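Tp0751 (Treponema pallidum, PDB 5JK2) probably serves as an outer-membrane adhesin, using a non-canonical lipocalin fold to attach to extracellular matrix components and host cells. Local coordinates at residues G44-L49 with V120-H125; A77-S82 with V102-R107. The protein carries 1 engineered substitution. All coordinates share one frame; numbering follows the deposited sequence.

In the fold
Both contacts belong to one closed antiparallel barrel of eight strands, and their centres lie 14 Å apart. Along the chain the order is 44-49, 77-82, 102-107, 120-125, so contact 2 falls wholly within the span bracketed by contact 1. In contact 1 the chain between helix 26-39 and the first strand packs on the end of strand 115-122; in contact 2 strands 78-83 and 101-108 meet inside the barrel. Strands 101-108 and 115-122 are neighbours, joined by a probable hydrogen bond from Val-102 N to Val-120 O (2.9 Å). Leu-46 on Val-102 and Val-120 on Phe-104 connect the packing of the two contacts, consistent with a shared apolar interior.

Contact 1: residues G44-L49 with V120-H125; sequences GALQHL and VTFESH
The backbone carbonyl oxygens of Leu-49 and His-125, one from each segment, are both hydrogen-bonded to NH1 of Arg-31, a residue of helix 26-39. That shared donor ties the loop 44-49 to the chain just past strand 115-122. The two residues themselves touch only loosely, Leu-49 CD2 coming 4.5 Å from His-125 CB. The firm contact is made on the ring of Phe-122. Leu-46 lays CD1 over one face, 3.8 Å from the ring centroid and 18° off the normal, displaced toward the rim at CE1 (Leu-46 CD1 to Phe-122 CE1, 3.6 Å). The two side chains run antiparallel. With CG of Leu-46 anti to its own nitrogen (chi1 155°), the branched end reaches across to the ring. Leu-49 uses CB instead, which lies 3.8 Å from Phe-122 CZ and approaches the ring obliquely. A backbone hydrogen bond from Leu-49 N to Leu-46 O (3.1 Å) closes a turn in which both leucines face Phe-122, while Trp-35 of helix 26-39 touches Leu-49 and the ring as well. After Phe-122 the chain turns a corner at Glu-123, which forms a classic beta bulge with Ser-124; Ser-124 O lies in the ring plane at the edge, 3.2 Å from Phe-122 CD2. With no direct hydrogen bond between the segments, dispersion and CH-pi packing join them side chain to side chain, and Arg-31 adds a polar link.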
loop_
_atom_site.group_PDB
_atom_site.type_symbol
_atom_site.label_atom_id
_atom_site.label_comp_id
_atom_site.label_asym_id
_atom_site.label_seq_id
_atom_site.Cartn_x
_atom_site.Cartn_y
_atom_site.Cartn_z
ATOM N N GLY A 44 3.495 17.203 -0.843
ATOM C CA GLY A 44 4.446 16.191 -1.267
ATOM C C GLY A 44 4.059 14.761 -0.947
ATOM O O GLY A 44 4.035 13.915 -1.842
ATOM N N ALA A 45 3.735 14.489 0.317
ATOM C CA ALA A 45 3.554 13.114 0.777
ATOM C C ALA A 45 2.123 12.766 1.188
ATOM O O ALA A 45 1.611 13.258 2.196
ATOM C CB ALA A 45 4.493 12.837 1.936
ATOM N N LEU A 46 1.493 11.912 0.385
ATOM C CA LEU A 46 0.291 11.185 0.783
ATOM C C LEU A 46 0.717 9.793 1.249
ATOM O O LEU A 46 -0.006 9.108 1.974
ATOM C CB LEU A 46 -0.707 11.097 -0.378
ATOM C CG LEU A 46 -1.713 9.939 -0.389
ATOM C CD1 LEU A 46 -2.702 10.046 0.760
ATOM C CD2 LEU A 46 -2.443 9.888 -1.724
ATOM N N GLN A 47 1.910 9.390 0.823
ATOM C CA GLN A 47 2.468 8.089 1.161
ATOM C C GLN A 47 2.627 7.943 2.664
ATOM O O GLN A 47 2.569 6.840 3.204
ATOM C CB GLN A 47 3.826 7.898 0.479
ATOM C CG GLN A 47 3.829 8.175 -1.020
ATOM C CD GLN A 47 5.181 7.918 -1.660
ATOM O OE1 GLN A 47 6.106 7.434 -1.008
ATOM N NE2 GLN A 47 5.302 8.241 -2.943
ATOM N N HIS A 48 2.827 9.071 3.336
ATOM C CA HIS A 48 3.077 9.078 4.769
ATOM C C HIS A 48 1.914 8.439 5.525
ATOM O O HIS A 48 2.081 7.941 6.639
ATOM C CB HIS A 48 3.318 10.508 5.252
ATOM C CG HIS A 48 4.131 10.598 6.506
ATOM N ND1 HIS A 48 4.671 11.781 6.963
ATOM C CD2 HIS A 48 4.504 9.646 7.398
ATOM C CE1 HIS A 48 5.336 11.556 8.082
ATOM N NE2 HIS A 48 5.251 10.272 8.368
ATOM N N LEU A 49 0.739 8.440 4.902
ATOM C CA LEU A 49 -0.435 7.804 5.486
ATOM C C LEU A 49 -0.392 6.289 5.326
ATOM O O LEU A 49 -1.063 5.567 6.061
ATOM C CB LEU A 49 -1.717 8.351 4.850
ATOM C CG LEU A 49 -2.170 9.754 5.265
ATOM C CD1 LEU A 49 -3.366 10.186 4.435
ATOM C CD2 LEU A 49 -2.505 9.804 6.752
ATOM N N VAL A 120 -2.706 1.793 -5.118
ATOM C CA VAL A 120 -3.329 2.102 -3.838
ATOM C C VAL A 120 -4.197 3.353 -3.923
ATOM O O VAL A 120 -3.683 4.470 -4.003
ATOM C CB VAL A 120 -2.276 2.311 -2.739
ATOM C CG1 VAL A 120 -2.952 2.520 -1.396
ATOM C CG2 VAL A 120 -1.320 1.129 -2.691
ATOM N N THR A 121 -5.510 3.155 -3.878
ATOM C CA THR A 121 -6.466 4.255 -3.954
ATOM C C THR A 121 -7.084 4.507 -2.587
ATOM O O THR A 121 -7.811 3.668 -2.057
ATOM C CB THR A 121 -7.583 3.966 -4.973
ATOM O OG1 THR A 121 -7.004 3.643 -6.243
ATOM C CG2 THR A 121 -8.500 5.173 -5.129
ATOM N N PHE A 122 -6.782 5.670 -2.020
ATOM C CA PHE A 122 -7.315 6.058 -0.723
ATOM C C PHE A 122 -8.795 6.401 -0.785
ATOM O O PHE A 122 -9.257 7.043 -1.728
ATOM C CB PHE A 122 -6.553 7.261 -0.174
ATOM C CG PHE A 122 -5.284 6.908 0.542
ATOM C CD1 PHE A 122 -4.096 6.768 -0.151
ATOM C CD2 PHE A 122 -5.279 6.741 1.914
ATOM C CE1 PHE A 122 -2.930 6.455 0.516
ATOM C CE2 PHE A 122 -4.121 6.429 2.581
ATOM C CZ PHE A 122 -2.943 6.287 1.883
ATOM N N GLU A 123 -9.527 5.968 0.236
ATOM C CA GLU A 123 -10.927 6.336 0.406
ATOM C C GLU A 123 -11.030 7.216 1.643
ATOM O O GLU A 123 -11.841 8.137 1.708
ATOM C CB GLU A 123 -11.813 5.095 0.545
ATOM C CG GLU A 123 -11.443 3.951 -0.397
ATOM C CD GLU A 123 -12.368 2.757 -0.258
ATOM O OE1 GLU A 123 -12.043 1.682 -0.806
ATOM O OE2 GLU A 123 -13.421 2.894 0.400
ATOM N N SER A 124 -10.186 6.915 2.623
ATOM C CA SER A 124 -10.097 7.695 3.847
ATOM C C SER A 124 -8.679 7.583 4.370
ATOM O O SER A 124 -7.846 6.909 3.769
ATOM C CB SER A 124 -11.095 7.201 4.893
ATOM O OG SER A 124 -12.377 7.009 4.324
ATOM N N HIS A 125 -8.403 8.230 5.494
ATOM C CA HIS A 125 -7.052 8.225 6.034
ATOM C C HIS A 125 -6.651 6.824 6.496
ATOM O O HIS A 125 -5.464 6.510 6.579
ATOM C CB HIS A 125 -6.930 9.225 7.188
ATOM C CG HIS A 125 -7.403 8.696 8.506
ATOM N ND1 HIS A 125 -6.597 7.947 9.337
ATOM C CD2 HIS A 125 -8.592 8.812 9.141
ATOM C CE1 HIS A 125 -7.272 7.622 10.426
ATOM N NE2 HIS A 125 -8.485 8.135 10.332
#

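Contact 2: residues A77-S82 with V102-R107; sequences AEITFS and VSFLTR
A single methyl group, CD1 of Ile-79, makes every close contact between these two strands, which are not neighbours in the sheet. Strands 78-83 and 101-108 are separated by strand 86-98 in the closed antiparallel barrel of this lipocalin-like fold, and the curvature of the wall lets their inward side chains meet in the interior. No hydrogen bond passes between them; the nearest alpha carbons, Ile-79 CA and Thr-106 CA, are 7.8 Å apart. With CG1 anti to the carbonyl carbon (chi1 -63°) and the chain extended beyond it (chi2 169°), the isoleucine holds CD1 over one face of the Phe-104 ring, 4.0 Å from the centroid and 17° off the normal, a CH-pi contact shifted toward the rim, where Phe-104 CD1 lies 3.8 Å from Ile-79 CD1. Leu-118 and Val-120 of strand 115-122 also pack on this phenylalanine, and Phe-72 meets the isoleucine from strand 69-73. Two residues on from Ile-79, Phe-81 also points toward 102-107, with Arg-116 in a cation-pi contact and Trp-147 edge-to-face. Thr-106 divides its two branches by chemistry: its hydroxyl OG1 is hydrogen-bonded to the carbonyl oxygen of Arg-116 on the adjoining strand, whereas its methyl CG2 meets Ile-79 CD1 at 3.8 Å, the two side chains lying roughly perpendicular.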
loop_
_atom_site.group_PDB
_atom_site.type_symbol
_atom_site.label_atom_id
_atom_site.label_comp_id
_atom_site.label_asym_id
_atom_site.label_seq_id
_atom_site.Cartn_x
_atom_site.Cartn_y
_atom_site.Cartn_z
ATOM N N ALA A 77 11.641 1.679 2.601
ATOM C CA ALA A 77 10.924 1.755 1.332
ATOM C C ALA A 77 10.624 0.360 0.795
ATOM O O ALA A 77 11.015 0.009 -0.319
ATOM C CB ALA A 77 11.724 2.556 0.321
ATOM N N GLU A 78 9.943 -0.432 1.616
ATOM C CA GLU A 78 9.568 -1.795 1.272
ATOM C C GLU A 78 8.071 -1.981 1.432
ATOM O O GLU A 78 7.394 -1.154 2.043
ATOM C CB GLU A 78 10.305 -2.797 2.160
ATOM C CG GLU A 78 11.775 -2.957 1.831
ATOM C CD GLU A 78 12.534 -3.700 2.911
ATOM O OE1 GLU A 78 11.965 -3.908 4.004
ATOM O OE2 GLU A 78 13.700 -4.076 2.669
ATOM N N ILE A 79 7.559 -3.074 0.881
ATOM C CA ILE A 79 6.171 -3.447 1.079
ATOM C C ILE A 79 6.111 -4.947 1.298
ATOM O O ILE A 79 6.425 -5.731 0.401
ATOM C CB ILE A 79 5.285 -3.041 -0.110
ATOM C CG1 ILE A 79 5.274 -1.515 -0.268
ATOM C CG2 ILE A 79 3.863 -3.560 0.091
ATOM C CD1 ILE A 79 4.645 -1.024 -1.557
ATOM N N THR A 80 5.720 -5.334 2.505
ATOM C CA THR A 80 5.675 -6.736 2.880
ATOM C C THR A 80 4.280 -7.288 2.647
ATOM O O THR A 80 3.288 -6.710 3.088
ATOM C CB THR A 80 6.077 -6.943 4.358
ATOM O OG1 THR A 80 4.943 -6.727 5.206
ATOM C CG2 THR A 80 7.202 -5.992 4.754
ATOM N N PHE A 81 4.223 -8.412 1.939
ATOM C CA PHE A 81 2.969 -9.078 1.617
ATOM C C PHE A 81 2.836 -10.361 2.415
ATOM O O PHE A 81 3.682 -11.244 2.304
ATOM C CB PHE A 81 2.899 -9.398 0.126
ATOM C CG PHE A 81 3.031 -8.200 -0.760
ATOM C CD1 PHE A 81 4.268 -7.622 -0.989
ATOM C CD2 PHE A 81 1.919 -7.665 -1.384
ATOM C CE1 PHE A 81 4.390 -6.522 -1.813
ATOM C CE2 PHE A 81 2.033 -6.570 -2.210
ATOM C CZ PHE A 81 3.271 -5.995 -2.426
ATOM N N SER A 82 1.766 -10.473 3.196
ATOM C CA SER A 82 1.581 -11.615 4.087
ATOM C C SER A 82 0.181 -12.213 4.028
ATOM O O SER A 82 -0.816 -11.498 3.967
ATOM C CB SER A 82 1.878 -11.215 5.536
ATOM O OG SER A 82 3.208 -10.757 5.686
ATOM N N VAL A 102 -1.692 6.406 -4.983
ATOM C CA VAL A 102 -0.261 6.127 -4.982
ATOM C C VAL A 102 -0.008 4.912 -5.865
ATOM O O VAL A 102 -0.612 3.858 -5.665
ATOM C CB VAL A 102 0.279 5.855 -3.569
ATOM C CG1 VAL A 102 1.800 5.775 -3.588
ATOM C CG2 VAL A 102 -0.179 6.938 -2.608
ATOM N N SER A 103 0.882 5.064 -6.840
ATOM C CA SER A 103 1.201 3.986 -7.768
ATOM C C SER A 103 2.632 3.509 -7.569
ATOM O O SER A 103 3.586 4.246 -7.821
ATOM C CB SER A 103 0.991 4.444 -9.211
ATOM O OG SER A 103 -0.391 4.546 -9.512
ATOM N N PHE A 104 2.770 2.266 -7.121
ATOM C CA PHE A 104 4.071 1.698 -6.794
ATOM C C PHE A 104 4.633 0.813 -7.895
ATOM O O PHE A 104 3.889 0.139 -8.607
ATOM C CB PHE A 104 3.978 0.872 -5.515
ATOM C CG PHE A 104 3.754 1.683 -4.282
ATOM C CD1 PHE A 104 4.827 2.179 -3.563
ATOM C CD2 PHE A 104 2.472 1.938 -3.828
ATOM C CE1 PHE A 104 4.628 2.921 -2.420
ATOM C CE2 PHE A 104 2.265 2.680 -2.686
ATOM C CZ PHE A 104 3.345 3.173 -1.980
ATOM N N LEU A 105 5.958 0.825 -8.022
ATOM C CA LEU A 105 6.677 -0.181 -8.797
ATOM C C LEU A 105 7.662 -0.841 -7.848
ATOM O O LEU A 105 8.681 -0.251 -7.489
ATOM C CB LEU A 105 7.399 0.431 -10.005
ATOM C CG LEU A 105 8.041 -0.514 -11.036
ATOM C CD1 LEU A 105 9.368 -1.087 -10.547
ATOM C CD2 LEU A 105 7.096 -1.645 -11.435
ATOM N N THR A 106 7.344 -2.064 -7.439
ATOM C CA THR A 106 8.123 -2.765 -6.430
ATOM C C THR A 106 8.831 -3.971 -7.036
ATOM O O THR A 106 8.472 -4.419 -8.119
ATOM C CB THR A 106 7.235 -3.227 -5.269
ATOM O OG1 THR A 106 6.496 -4.390 -5.660
ATOM C CG2 THR A 106 6.264 -2.131 -4.863
ATOM N N ARG A 107 9.826 -4.496 -6.327
ATOM C CA ARG A 107 10.655 -5.577 -6.846
ATOM C C ARG A 107 11.031 -6.571 -5.756
ATOM O O ARG A 107 11.519 -6.186 -4.693
ATOM C CB ARG A 107 11.911 -4.995 -7.489
ATOM C CG ARG A 107 13.024 -5.998 -7.764
ATOM C CD ARG A 107 14.193 -5.328 -8.469
ATOM N NE ARG A 107 14.487 -4.006 -7.914
ATOM C CZ ARG A 107 15.214 -3.788 -6.821
ATOM N NH1 ARG A 107 15.420 -2.547 -6.401
ATOM N NH2 ARG A 107 15.733 -4.803 -6.142
#